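Local coordinates for sporulation-control protein spo0M (Bacillus subtilis, PDB 5CL2) that controls expression of the sporulation regulator gene spo0A and is required for Bacillus subtilis to pass morphological stage 0 of sporulation, at residues A10-I15 against T110-Q115; G24-G29 against P88-L93; H32-K37 against G82-F87; R43-Q48 against G75-Q80; L49-V54 against V104-V109. All coordinates share one frame; numbering follows the deposited sequence.

Contact 1 (A10-I15 against T110-Q115); sequences AKVDTI and TDLDIQ. With NA (sodium ion), chain C.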
# COMPACT_ATOMS: atom_id res chain seq x y z
N ALA A 10 25.27 28.99 1.04
CA ALA A 10 24.08 28.80 0.19
C ALA A 10 22.85 28.52 1.04
O ALA A 10 22.92 27.83 2.06
CB ALA A 10 24.30 27.68 -0.82
N LYS A 11 21.73 29.11 0.64
CA LYS A 11 20.52 29.10 1.46
C LYS A 11 19.28 28.57 0.71
O LYS A 11 19.09 28.84 -0.48
CB LYS A 11 20.28 30.54 1.97
CG LYS A 11 18.82 30.99 1.91
CD LYS A 11 18.66 32.52 1.94
CE LYS A 11 17.16 32.86 1.85
NZ LYS A 11 16.53 32.32 0.58
N VAL A 12 18.44 27.82 1.39
CA VAL A 12 17.22 27.35 0.77
C VAL A 12 16.02 27.69 1.65
O VAL A 12 16.09 27.61 2.86
CB VAL A 12 17.28 25.82 0.46
CG1 VAL A 12 17.44 25.00 1.73
CG2 VAL A 12 16.07 25.42 -0.34
N ASP A 13 14.94 28.15 1.03
CA ASP A 13 13.73 28.53 1.74
C ASP A 13 12.51 28.07 0.94
O ASP A 13 12.29 28.56 -0.15
CB ASP A 13 13.72 30.05 1.94
CG ASP A 13 12.60 30.53 2.84
OD1 ASP A 13 12.05 29.72 3.62
OD2 ASP A 13 12.29 31.74 2.79
N THR A 14 11.69 27.17 1.48
CA THR A 14 10.50 26.70 0.77
C THR A 14 9.28 27.42 1.30
O THR A 14 9.12 27.57 2.51
CB THR A 14 10.31 25.17 0.90
OG1 THR A 14 11.38 24.48 0.26
CG2 THR A 14 9.00 24.74 0.25
N ILE A 15 8.41 27.87 0.41
CA ILE A 15 7.22 28.60 0.83
C ILE A 15 6.01 28.00 0.13
O ILE A 15 5.92 28.00 -1.10
CB ILE A 15 7.34 30.14 0.52
CG1 ILE A 15 8.63 30.71 1.11
CG2 ILE A 15 6.12 30.92 1.01
CD1 ILE A 15 8.99 32.11 0.60
N THR A 110 12.39 19.94 2.60
CA THR A 110 13.16 20.26 1.42
C THR A 110 14.57 19.76 1.62
O THR A 110 15.19 20.04 2.64
CB THR A 110 13.16 21.77 1.14
OG1 THR A 110 11.81 22.23 0.98
CG2 THR A 110 13.96 22.10 -0.14
N ASP A 111 15.04 18.98 0.66
CA ASP A 111 16.40 18.47 0.62
C ASP A 111 17.13 19.06 -0.60
O ASP A 111 16.83 18.70 -1.74
CB ASP A 111 16.35 16.92 0.58
CG ASP A 111 17.72 16.28 0.38
OD1 ASP A 111 18.76 16.85 0.80
OD2 ASP A 111 17.73 15.15 -0.17
N LEU A 112 18.07 19.96 -0.36
CA LEU A 112 18.89 20.49 -1.46
C LEU A 112 20.28 19.88 -1.36
O LEU A 112 21.03 20.16 -0.43
CB LEU A 112 18.96 22.03 -1.42
CG LEU A 112 19.88 22.77 -2.39
CD1 LEU A 112 19.23 24.03 -2.95
CD2 LEU A 112 21.13 23.15 -1.69
N ASP A 113 20.61 19.01 -2.31
CA ASP A 113 21.84 18.24 -2.23
C ASP A 113 22.91 18.99 -3.01
O ASP A 113 22.73 19.34 -4.16
CB ASP A 113 21.62 16.82 -2.77
CG ASP A 113 22.85 15.94 -2.66
OD1 ASP A 113 23.95 16.37 -3.09
OD2 ASP A 113 22.73 14.81 -2.14
N ILE A 114 24.03 19.26 -2.34
CA ILE A 114 25.12 20.02 -2.93
C ILE A 114 26.29 19.08 -3.08
O ILE A 114 26.60 18.33 -2.14
CB ILE A 114 25.53 21.24 -2.08
CG1 ILE A 114 24.41 22.26 -2.02
CG2 ILE A 114 26.80 21.90 -2.63
CD1 ILE A 114 24.68 23.41 -1.05
N GLN A 115 26.92 19.08 -4.24
CA GLN A 115 28.03 18.16 -4.39
C GLN A 115 29.27 18.72 -3.70
O GLN A 115 29.79 19.77 -4.05
CB GLN A 115 28.32 17.91 -5.87
CG GLN A 115 29.46 16.96 -6.07
CD GLN A 115 29.70 16.65 -7.51
OE1 GLN A 115 29.80 17.55 -8.34
NE2 GLN A 115 29.80 15.36 -7.83
NA NA C . 10.05 26.94 4.81
O HOH W 1 10.56 26.75 6.72
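Thr110 and Val12 have the most surface buried here, and they meet methyl to methyl. Thr110 CG2 lies 3.9 Å from Val12 CG2. Both methyls are anti to their own backbone N, and their side chains approach at a slant. The other branch of Thr110 serves Thr14. With OG1 beside the backbone N in both threonines (chi1 -59° in Thr110, -65° in Thr14), the two hydroxyls face each other between the sheets. They form a hydrogen bond in which either could be the donor. The modelled separation of 2.4 Å between Thr14 OG1 and Thr110 OG1 is very short, so its exact length is doubtful. No backbone hydrogen bonds cross here. The strand axes come no nearer than 8.5 Å, at 151°, because the two strands belong to different sheets packed face to face. Strand 11-16 borders the three-stranded sheet and strand 106-114 lies inside the five-stranded one, a sandwich consistent with the arrestin-like family. Leu112 adds to the filling: its CD1 sits 4.3 Å from Val12 CB and also packs near Val33. At the end of the row Ala10 CB touches Ile114 CD1, also at 4.3 Å. The carbonyl of Thr14 turns to another task. Its O binds the sodium ion at 2.6 Å, together with Asp122, Asp124 and a water at 2.0 Å from the metal.

Contact 2 (G24-G29 against P88-L93); sequences GEEVQG and PFTFTL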
# COMPACT_ATOMS: atom_id res chain seq x y z
N GLY A 24 -5.85 14.58 -0.91
CA GLY A 24 -6.37 14.67 -2.26
C GLY A 24 -6.20 16.05 -2.85
O GLY A 24 -6.21 16.23 -4.06
N GLU A 25 -6.03 17.04 -1.98
CA GLU A 25 -5.85 18.41 -2.42
C GLU A 25 -4.43 18.59 -2.94
O GLU A 25 -3.51 17.89 -2.52
CB GLU A 25 -6.15 19.38 -1.26
CG GLU A 25 -5.92 20.86 -1.57
CD GLU A 25 -6.72 21.80 -0.66
OE1 GLU A 25 -7.31 21.32 0.34
OE2 GLU A 25 -6.75 23.01 -0.97
N GLU A 26 -4.27 19.52 -3.89
CA GLU A 26 -2.96 19.83 -4.45
C GLU A 26 -2.21 20.85 -3.61
O GLU A 26 -2.73 21.92 -3.32
CB GLU A 26 -3.10 20.38 -5.86
CG GLU A 26 -2.71 19.42 -6.96
CD GLU A 26 -2.41 20.18 -8.23
OE1 GLU A 26 -2.16 21.40 -8.11
OE2 GLU A 26 -2.44 19.58 -9.32
N VAL A 27 -1.00 20.50 -3.21
CA VAL A 27 -0.10 21.43 -2.54
C VAL A 27 0.74 22.18 -3.59
O VAL A 27 1.36 21.57 -4.47
CB VAL A 27 0.83 20.72 -1.54
CG1 VAL A 27 1.73 21.74 -0.81
CG2 VAL A 27 0.01 19.91 -0.53
N GLN A 28 0.73 23.51 -3.52
CA GLN A 28 1.56 24.32 -4.41
C GLN A 28 2.53 25.19 -3.64
O GLN A 28 2.24 25.66 -2.54
CB GLN A 28 0.70 25.19 -5.31
CG GLN A 28 -0.63 24.59 -5.67
CD GLN A 28 -1.37 25.44 -6.67
OE1 GLN A 28 -0.79 26.36 -7.25
NE2 GLN A 28 -2.65 25.15 -6.88
N GLY A 29 3.68 25.44 -4.23
CA GLY A 29 4.62 26.33 -3.57
C GLY A 29 5.82 26.64 -4.42
O GLY A 29 5.84 26.36 -5.62
N PRO A 88 9.13 26.73 -8.73
CA PRO A 88 7.74 26.44 -8.35
C PRO A 88 7.39 24.97 -8.52
O PRO A 88 7.91 24.30 -9.41
CB PRO A 88 6.92 27.32 -9.30
CG PRO A 88 7.83 27.63 -10.46
CD PRO A 88 9.22 27.65 -9.88
N PHE A 89 6.51 24.46 -7.66
CA PHE A 89 6.14 23.05 -7.69
C PHE A 89 4.69 22.80 -7.30
O PHE A 89 4.04 23.64 -6.63
CB PHE A 89 7.04 22.25 -6.75
CG PHE A 89 6.85 22.61 -5.29
CD1 PHE A 89 5.85 21.99 -4.52
CD2 PHE A 89 7.64 23.59 -4.69
CE1 PHE A 89 5.66 22.34 -3.19
CE2 PHE A 89 7.46 23.95 -3.36
CZ PHE A 89 6.47 23.32 -2.61
N THR A 90 4.21 21.62 -7.67
CA THR A 90 2.90 21.15 -7.25
C THR A 90 2.91 19.62 -7.05
O THR A 90 3.56 18.87 -7.81
CB THR A 90 1.82 21.58 -8.28
OG1 THR A 90 0.52 21.35 -7.74
CG2 THR A 90 1.97 20.81 -9.58
N PHE A 91 2.20 19.15 -6.03
CA PHE A 91 2.02 17.71 -5.85
C PHE A 91 0.72 17.44 -5.14
O PHE A 91 0.18 18.31 -4.47
CB PHE A 91 3.19 17.08 -5.08
CG PHE A 91 3.25 17.47 -3.61
CD1 PHE A 91 3.92 18.63 -3.21
CD2 PHE A 91 2.68 16.66 -2.64
CE1 PHE A 91 3.99 19.00 -1.87
CE2 PHE A 91 2.74 17.01 -1.29
CZ PHE A 91 3.40 18.18 -0.91
N THR A 92 0.22 16.23 -5.28
CA THR A 92 -1.03 15.90 -4.65
C THR A 92 -0.77 15.20 -3.34
O THR A 92 0.04 14.27 -3.28
CB THR A 92 -1.88 15.03 -5.57
OG1 THR A 92 -1.98 15.68 -6.84
CG2 THR A 92 -3.27 14.81 -4.98
N LEU A 93 -1.45 15.65 -2.30
CA LEU A 93 -1.42 15.00 -0.99
C LEU A 93 -2.06 13.62 -1.12
O LEU A 93 -3.25 13.53 -1.43
CB LEU A 93 -2.18 15.84 0.03
CG LEU A 93 -1.65 16.01 1.44
CD1 LEU A 93 -0.38 16.81 1.42
CD2 LEU A 93 -2.69 16.68 2.33
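Val27 and Phe91 form a hydrogen-bonded antiparallel pair. Val27 N donates to Phe91 O at 2.8 Å. Phe91 N returns the bond to Val27 O at 3.0 Å. Gly29 and Phe89 repeat the pattern: Gly29 N reaches Phe89 O, and Phe89 N reaches Gly29 O. Beyond the strand end, Leu93 N donates to Glu25 O at 3.1 Å, and Gly24 N donates to Leu93 O. On the face that carries Glu26 and Thr90, the Thr90 hydroxyl donates a hydrogen bond to the Glu26 carboxylate. Thr90 OG1 lies 2.7 Å from Glu26 OE1 and comes from above the carboxylate plane. Glu25 instead has its salt bridge with Lys18. The face that carries Val27 and Phe91 is apolar. Val27 CB sits over the Phe91 ring, 3.9 Å from its centroid, in a CH-pi contact. Phe89, with CG between the backbone N and the carbonyl carbon (chi1 66°), lays its ring over Gly29, whose CA is 4.0 Å from the ring centroid. A beta carbon on Gly29 would run into Phe89 CZ. The chemistry thus implies a two-faced edge of the sheet, polar on one face and aromatic on the other, with the ring of Phe89 fitted to a glycine.

Contact 3 (H32-K37 against G82-F87); sequences HVKGGK and GEEHQF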
# COMPACT_ATOMS: atom_id res chain seq x y z
N HIS A 32 12.81 28.57 -2.94
CA HIS A 32 13.76 29.66 -3.21
C HIS A 32 15.18 29.28 -2.80
O HIS A 32 15.41 28.79 -1.69
CB HIS A 32 13.35 30.93 -2.48
CG HIS A 32 11.98 31.40 -2.86
ND1 HIS A 32 11.76 32.23 -3.94
CD2 HIS A 32 10.77 31.14 -2.32
CE1 HIS A 32 10.46 32.47 -4.04
NE2 HIS A 32 9.84 31.82 -3.07
N VAL A 33 16.12 29.47 -3.71
CA VAL A 33 17.51 29.14 -3.43
C VAL A 33 18.37 30.41 -3.63
O VAL A 33 18.15 31.18 -4.57
CB VAL A 33 17.99 27.99 -4.33
CG1 VAL A 33 19.31 27.46 -3.84
CG2 VAL A 33 16.98 26.86 -4.33
N LYS A 34 19.31 30.65 -2.73
CA LYS A 34 20.21 31.80 -2.84
C LYS A 34 21.66 31.32 -2.73
O LYS A 34 22.01 30.62 -1.78
CB LYS A 34 19.90 32.87 -1.79
CG LYS A 34 20.78 34.16 -1.89
CD LYS A 34 20.27 35.28 -0.95
CE LYS A 34 20.87 36.66 -1.28
NZ LYS A 34 20.88 37.02 -2.73
N GLY A 35 22.50 31.67 -3.69
CA GLY A 35 23.85 31.15 -3.66
C GLY A 35 24.62 31.75 -2.50
O GLY A 35 24.27 32.83 -2.02
N GLY A 36 25.65 31.06 -2.05
CA GLY A 36 26.44 31.61 -0.97
C GLY A 36 27.56 32.44 -1.57
O GLY A 36 27.48 32.89 -2.70
N LYS A 37 28.61 32.64 -0.79
CA LYS A 37 29.76 33.43 -1.21
C LYS A 37 30.50 32.81 -2.40
O LYS A 37 31.02 33.52 -3.26
CB LYS A 37 30.70 33.65 -0.03
CG LYS A 37 30.13 34.65 1.00
CD LYS A 37 31.05 35.85 1.19
CE LYS A 37 30.56 36.81 2.28
NZ LYS A 37 31.52 37.94 2.54
N GLY A 82 25.57 34.46 -4.35
CA GLY A 82 24.47 35.37 -4.03
C GLY A 82 23.29 35.26 -4.97
O GLY A 82 22.28 35.96 -4.79
N GLU A 83 23.38 34.38 -5.96
CA GLU A 83 22.36 34.24 -7.00
C GLU A 83 21.06 33.58 -6.51
O GLU A 83 21.09 32.61 -5.75
CB GLU A 83 22.93 33.46 -8.18
CG GLU A 83 22.15 33.59 -9.46
CD GLU A 83 22.84 32.86 -10.60
OE1 GLU A 83 22.91 31.61 -10.53
OE2 GLU A 83 23.37 33.53 -11.52
N GLU A 84 19.93 34.07 -7.01
CA GLU A 84 18.62 33.65 -6.57
C GLU A 84 17.90 32.89 -7.68
O GLU A 84 17.90 33.30 -8.83
CB GLU A 84 17.77 34.85 -6.13
CG GLU A 84 18.37 35.61 -4.95
CD GLU A 84 17.52 36.77 -4.50
OE1 GLU A 84 16.49 37.03 -5.15
OE2 GLU A 84 17.92 37.47 -3.54
N HIS A 85 17.34 31.74 -7.30
CA HIS A 85 16.61 30.86 -8.21
C HIS A 85 15.26 30.54 -7.57
O HIS A 85 15.19 30.42 -6.34
CB HIS A 85 17.40 29.59 -8.46
CG HIS A 85 18.66 29.81 -9.24
ND1 HIS A 85 18.84 29.31 -10.52
CD2 HIS A 85 19.81 30.41 -8.91
CE1 HIS A 85 20.05 29.63 -10.94
NE2 HIS A 85 20.67 30.29 -9.98
N GLN A 86 14.20 30.44 -8.37
CA GLN A 86 12.88 30.08 -7.86
C GLN A 86 12.40 28.84 -8.58
O GLN A 86 12.27 28.84 -9.80
CB GLN A 86 11.86 31.20 -8.04
CG GLN A 86 12.30 32.54 -7.51
CD GLN A 86 13.23 33.22 -8.50
OE1 GLN A 86 13.16 32.95 -9.71
NE2 GLN A 86 14.14 34.05 -8.00
N PHE A 87 12.13 27.77 -7.84
CA PHE A 87 11.55 26.60 -8.45
C PHE A 87 10.15 26.37 -7.93
O PHE A 87 9.97 25.88 -6.84
CB PHE A 87 12.44 25.38 -8.17
CG PHE A 87 13.87 25.56 -8.61
CD1 PHE A 87 14.24 25.26 -9.91
CD2 PHE A 87 14.84 26.05 -7.73
CE1 PHE A 87 15.57 25.44 -10.34
CE2 PHE A 87 16.17 26.23 -8.14
CZ PHE A 87 16.54 25.93 -9.45
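Lys34 pairs with Glu84 across two antiparallel strands, and the two side chains run alongside each other in the same direction. Lys34 CG is anti to the backbone N (chi1 -177°), which carries the chain out beside the turn at Gly82. Lys34 CB comes within 4.1 Å of Glu83 O. Lys34 CG lies 3.7 Å from Gly82 O. Lys34 CD is 4.1 Å from Glu84 OE2. Lys34 CE is about equally far from Glu84 OE2 and Gly82 O. A bend at the last torsion (chi4 46°) then brings NZ to both. Lys34 NZ donates to Gly82 O at 2.7 Å and to Glu84 OE2 at 3.1 Å. The second bond is a salt bridge, and it uses the anti side of the carboxylate. A leucine in place of Lys34 would probably leave Gly82 O without this donor and the Glu84 carboxylate without its countercharge. The backbones are joined as well. Val33 and His85 exchange two hydrogen bonds, and Gly35 N donates to Glu83 O at 2.7 Å. Gly82 N closes the end on Gly36 O, with a weaker bond to Gly35 O. On the buried face Val33 CG2 meets the edge of the Phe87 ring, 3.9 Å from CE2. His85 NE2 donates to Glu83 OE1, two residues earlier, just before the strand begins, and the His85 and Phe87 rings both meet Phe77. The arrangement is a regular antiparallel pair, strands 26-34 and 84-92, at one end of the three-stranded layer of a beta sandwich.

Contact 4 (R43-Q48 against G75-Q80); sequences RYIDLQ and GSFTIQ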
# COMPACT_ATOMS: atom_id res chain seq x y z
N ARG A 43 23.16 19.17 -6.99
CA ARG A 43 22.79 17.92 -7.68
C ARG A 43 21.28 17.82 -7.92
O ARG A 43 20.85 17.47 -9.01
CB ARG A 43 23.32 16.72 -6.90
CG ARG A 43 24.85 16.73 -6.87
CD ARG A 43 25.48 15.42 -6.46
NE ARG A 43 24.84 14.86 -5.27
CZ ARG A 43 24.88 13.57 -4.94
NH1 ARG A 43 25.55 12.72 -5.71
NH2 ARG A 43 24.27 13.14 -3.84
N TYR A 44 20.47 18.25 -6.96
CA TYR A 44 19.03 18.18 -7.12
C TYR A 44 18.35 18.86 -5.95
O TYR A 44 18.97 19.06 -4.92
CB TYR A 44 18.55 16.69 -7.21
CG TYR A 44 18.81 15.90 -5.93
CD1 TYR A 44 17.96 16.02 -4.84
CD2 TYR A 44 19.92 15.05 -5.82
CE1 TYR A 44 18.19 15.32 -3.66
CE2 TYR A 44 20.16 14.34 -4.62
CZ TYR A 44 19.28 14.48 -3.56
OH TYR A 44 19.48 13.82 -2.35
N ILE A 45 17.07 19.18 -6.12
CA ILE A 45 16.22 19.58 -5.01
C ILE A 45 15.00 18.65 -4.95
O ILE A 45 14.20 18.59 -5.91
CB ILE A 45 15.74 21.04 -5.15
CG1 ILE A 45 16.93 22.00 -5.30
CG2 ILE A 45 14.85 21.44 -3.96
CD1 ILE A 45 16.49 23.42 -5.56
N ASP A 46 14.89 17.93 -3.83
CA ASP A 46 13.78 17.02 -3.53
C ASP A 46 12.91 17.61 -2.44
O ASP A 46 13.39 18.36 -1.58
CB ASP A 46 14.28 15.63 -3.06
CG ASP A 46 14.78 14.74 -4.22
OD1 ASP A 46 14.58 15.10 -5.40
OD2 ASP A 46 15.44 13.72 -3.94
N LEU A 47 11.62 17.28 -2.51
CA LEU A 47 10.65 17.56 -1.46
C LEU A 47 10.19 16.22 -0.88
O LEU A 47 10.02 15.25 -1.63
CB LEU A 47 9.43 18.29 -2.00
CG LEU A 47 9.52 19.81 -2.15
CD1 LEU A 47 8.14 20.43 -2.04
CD2 LEU A 47 10.54 20.43 -1.21
N GLN A 48 9.97 16.18 0.43
CA GLN A 48 9.46 14.98 1.08
C GLN A 48 8.33 15.33 2.01
O GLN A 48 8.47 16.23 2.84
CB GLN A 48 10.52 14.24 1.89
CG GLN A 48 11.88 14.19 1.27
CD GLN A 48 12.48 12.80 1.38
OE1 GLN A 48 12.33 12.13 2.41
NE2 GLN A 48 13.14 12.36 0.30
N GLY A 75 16.60 19.12 -11.06
CA GLY A 75 17.84 18.41 -11.21
C GLY A 75 19.01 19.37 -11.07
O GLY A 75 18.85 20.51 -10.64
N SER A 76 20.19 18.88 -11.44
CA SER A 76 21.44 19.57 -11.27
C SER A 76 21.56 20.95 -11.97
O SER A 76 21.01 21.15 -13.06
CB SER A 76 22.55 18.62 -11.73
OG SER A 76 22.52 18.47 -13.13
N PHE A 77 22.18 21.90 -11.27
CA PHE A 77 22.53 23.21 -11.83
C PHE A 77 23.63 23.85 -10.99
O PHE A 77 23.82 23.47 -9.85
CB PHE A 77 21.30 24.13 -11.90
CG PHE A 77 20.80 24.60 -10.55
CD1 PHE A 77 19.93 23.80 -9.79
CD2 PHE A 77 21.14 25.86 -10.06
CE1 PHE A 77 19.45 24.22 -8.56
CE2 PHE A 77 20.66 26.29 -8.83
CZ PHE A 77 19.81 25.46 -8.07
N THR A 78 24.34 24.81 -11.54
CA THR A 78 25.33 25.54 -10.75
C THR A 78 24.77 26.90 -10.36
O THR A 78 24.14 27.59 -11.16
CB THR A 78 26.65 25.70 -11.51
OG1 THR A 78 27.18 24.40 -11.75
CG2 THR A 78 27.66 26.46 -10.68
N ILE A 79 24.93 27.24 -9.09
CA ILE A 79 24.43 28.49 -8.59
C ILE A 79 25.62 29.38 -8.31
O ILE A 79 26.59 28.95 -7.65
CB ILE A 79 23.52 28.30 -7.33
CG1 ILE A 79 22.74 29.58 -7.03
CG2 ILE A 79 24.31 27.77 -6.14
CD1 ILE A 79 21.65 29.39 -6.05
N GLN A 80 25.56 30.63 -8.80
CA GLN A 80 26.68 31.55 -8.63
C GLN A 80 26.48 32.31 -7.33
O GLN A 80 25.38 32.29 -6.77
CB GLN A 80 26.78 32.56 -9.80
CG GLN A 80 26.91 31.95 -11.17
CD GLN A 80 28.15 31.10 -11.29
OE1 GLN A 80 29.24 31.50 -10.87
NE2 GLN A 80 27.98 29.88 -11.79
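This contact belongs to the long beta hairpin of strands 40-57 and 60-79, at the end remote from its turn, where Arg43 and Tyr44 lie against Gly75 and Ser76. The regular pairing stops here. Ile45 still has backbone bonds to Val73 and Thr74, but none joins segment 43-48 to segment 75-80. Arg43 O comes to 2.9 Å from Ser76 N, yet the angle is too poor for a hydrogen bond. The same carbonyl oxygen touches carbon atoms of Gly75 and Ser76 as well: Arg43 O is 3.4 Å from Gly75 C and 3.4 Å from Ser76 CB. Tyr44 adds a looser backbone touch, its CA 4.1 Å from Gly75 C. The polar ends of Arg43 and Tyr44 find partners on strand 106-114, on the other flank of strand 40-57. Arg43 NE makes a salt bridge with Asp113, and Tyr44 OH bonds to Asp111. Arg72, a residue of strand 60-79, forms a cation-pi contact with the Tyr44 ring. The contact between two side chains is apolar. Ile45 CD1 approaches the edge of the Phe77 ring, near its plane, 4.3 Å from CE1. The extended end of Ile45 (chi2 175°) carries CD1 to that edge. The Phe77 ring packs with His85 and Phe87 of the other sheet. Ile45 also touches Val31, Val33 and Phe87 there. The hairpin end thus splays apart while Ile45 is buried and the Phe77 ring packs against the opposite sheet, an arrangement of a beta sandwich in which an edge strand bends toward the opposite sheet.

Contact 5 (L49-V54 against V104-V109); sequences LSTRYV and VEVAVV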
# COMPACT_ATOMS: atom_id res chain seq x y z
N LEU A 49 7.25 14.56 1.93
CA LEU A 49 6.15 14.65 2.87
C LEU A 49 6.37 13.53 3.88
O LEU A 49 6.56 12.38 3.51
CB LEU A 49 4.80 14.53 2.16
CG LEU A 49 3.52 14.89 2.93
CD1 LEU A 49 3.35 16.41 3.09
CD2 LEU A 49 2.31 14.26 2.27
N SER A 50 6.40 13.87 5.16
CA SER A 50 6.70 12.85 6.15
C SER A 50 5.93 13.02 7.45
O SER A 50 5.35 14.07 7.74
CB SER A 50 8.18 12.83 6.49
OG SER A 50 8.53 14.04 7.09
N THR A 51 5.90 11.94 8.20
CA THR A 51 5.27 11.98 9.50
C THR A 51 6.06 11.03 10.38
O THR A 51 7.17 10.64 9.99
CB THR A 51 3.76 11.63 9.44
OG1 THR A 51 3.16 11.94 10.69
CG2 THR A 51 3.53 10.18 9.04
N ARG A 52 5.56 10.75 11.59
CA ARG A 52 6.17 9.78 12.48
C ARG A 52 5.10 8.80 12.97
O ARG A 52 3.91 9.12 13.01
CB ARG A 52 6.80 10.46 13.69
CG ARG A 52 7.26 11.87 13.47
CD ARG A 52 7.49 12.56 14.80
NE ARG A 52 6.29 12.57 15.62
CZ ARG A 52 6.09 13.40 16.64
NH1 ARG A 52 7.03 14.27 16.99
NH2 ARG A 52 4.96 13.34 17.33
N TYR A 53 5.51 7.60 13.34
CA TYR A 53 4.55 6.67 13.88
C TYR A 53 5.14 5.91 15.04
O TYR A 53 6.37 5.84 15.18
CB TYR A 53 4.03 5.71 12.80
CG TYR A 53 5.02 4.71 12.26
CD1 TYR A 53 5.92 5.05 11.25
CD2 TYR A 53 5.02 3.40 12.73
CE1 TYR A 53 6.81 4.10 10.74
CE2 TYR A 53 5.88 2.45 12.22
CZ TYR A 53 6.77 2.79 11.24
OH TYR A 53 7.61 1.80 10.77
N VAL A 54 4.26 5.37 15.89
CA VAL A 54 4.72 4.75 17.13
C VAL A 54 4.91 3.26 16.92
O VAL A 54 4.11 2.59 16.27
CB VAL A 54 3.73 4.98 18.30
CG1 VAL A 54 4.31 4.41 19.60
CG2 VAL A 54 3.46 6.45 18.48
N VAL A 104 -0.03 13.72 16.05
CA VAL A 104 0.44 13.56 14.68
C VAL A 104 1.00 14.85 14.04
O VAL A 104 0.32 15.88 13.98
CB VAL A 104 -0.67 13.03 13.78
CG1 VAL A 104 -0.17 12.91 12.35
CG2 VAL A 104 -1.17 11.68 14.31
N GLU A 105 2.23 14.78 13.56
CA GLU A 105 2.74 15.89 12.75
C GLU A 105 3.05 15.45 11.32
O GLU A 105 3.58 14.36 11.08
CB GLU A 105 3.99 16.53 13.40
CG GLU A 105 5.29 15.72 13.25
CD GLU A 105 6.57 16.52 13.59
OE1 GLU A 105 6.75 17.63 13.03
OE2 GLU A 105 7.39 16.04 14.40
N VAL A 106 2.69 16.32 10.37
CA VAL A 106 3.02 16.12 8.97
C VAL A 106 3.88 17.30 8.51
O VAL A 106 3.51 18.46 8.68
CB VAL A 106 1.78 16.05 8.08
CG1 VAL A 106 2.20 15.99 6.62
CG2 VAL A 106 0.94 14.85 8.44
N ALA A 107 5.04 16.99 7.95
CA ALA A 107 5.96 18.01 7.53
C ALA A 107 6.35 17.85 6.06
O ALA A 107 6.49 16.74 5.58
CB ALA A 107 7.20 17.98 8.43
N VAL A 108 6.51 18.98 5.38
CA VAL A 108 7.16 19.06 4.07
C VAL A 108 8.64 19.40 4.26
O VAL A 108 8.99 20.42 4.84
CB VAL A 108 6.49 20.10 3.16
CG1 VAL A 108 7.29 20.29 1.90
CG2 VAL A 108 5.03 19.69 2.86
N VAL A 109 9.50 18.50 3.84
CA VAL A 109 10.93 18.65 4.02
C VAL A 109 11.61 18.87 2.68
O VAL A 109 11.41 18.11 1.75
CB VAL A 109 11.53 17.41 4.69
CG1 VAL A 109 13.04 17.49 4.75
CG2 VAL A 109 10.92 17.20 6.08
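Ser50 and Ala107 are joined by a reciprocal pair of backbone hydrogen bonds. Ser50 N donates to Ala107 O at 2.9 Å, and Ala107 N donates to Ser50 O, also at 2.9 Å. One residue on, a side chain takes over the role of the backbone. Thr51 OG1, anti to its backbone N (chi1 -169°), donates to Glu105 O. The modelled distance from Thr51 OG1 to Glu105 O is 2.5 Å, very short, so the value should be read with caution. Next comes the salt bridge of Arg52 and Glu105, with Arg52 NH1 at 3.2 Å from Glu105 OE2. The carboxylate stands almost perpendicular to the guanidinium, 88° between planes, and OE2 lies well out of the guanidinium plane. No N-H points at the oxygen, so the attraction is one of charge alone. Glu105 CG lies over one face of the guanidinium. A serine at Arg52 would probably leave the Glu105 carboxylate without this countercharge and its CG without the flat group beneath it. The packing is on the face of Leu49. Leu49 CD1 touches two valines, 3.7 Å from Val106 CG1 and 3.7 Å from Val108 CG2. Ser50 lies on the other face. Within the five-stranded sheet, strand 40-57 is flanked here by strands 106-114 and 60-79. Leu49 and Val106 both touch Ile126 of strand 120-128, while Tyr53 and Val54 run on to strand 146-155.

How the contacts relate
The five contacts build one beta sandwich. Contacts 2 and 3 follow each other along strands 26-34 and 84-92 of the three-stranded sheet, their centres 22 Å apart. Contacts 4 and 5 lie in the five-stranded sheet and share strand 40-57, where Gln48 O probably accepts a hydrogen bond from Val109 N. Contact 1 bridges the two layers. Its centre is about 9 Å from that of contact 3 and 8 Å from that of contact 4. Contacts 3 and 4 also meet inside the sandwich, through Phe87 and Phe77. Only contact 1 binds the sodium ion directly. The nearest side chains in contacts 2, 3 and 5 are about 8 to 9 Å from it.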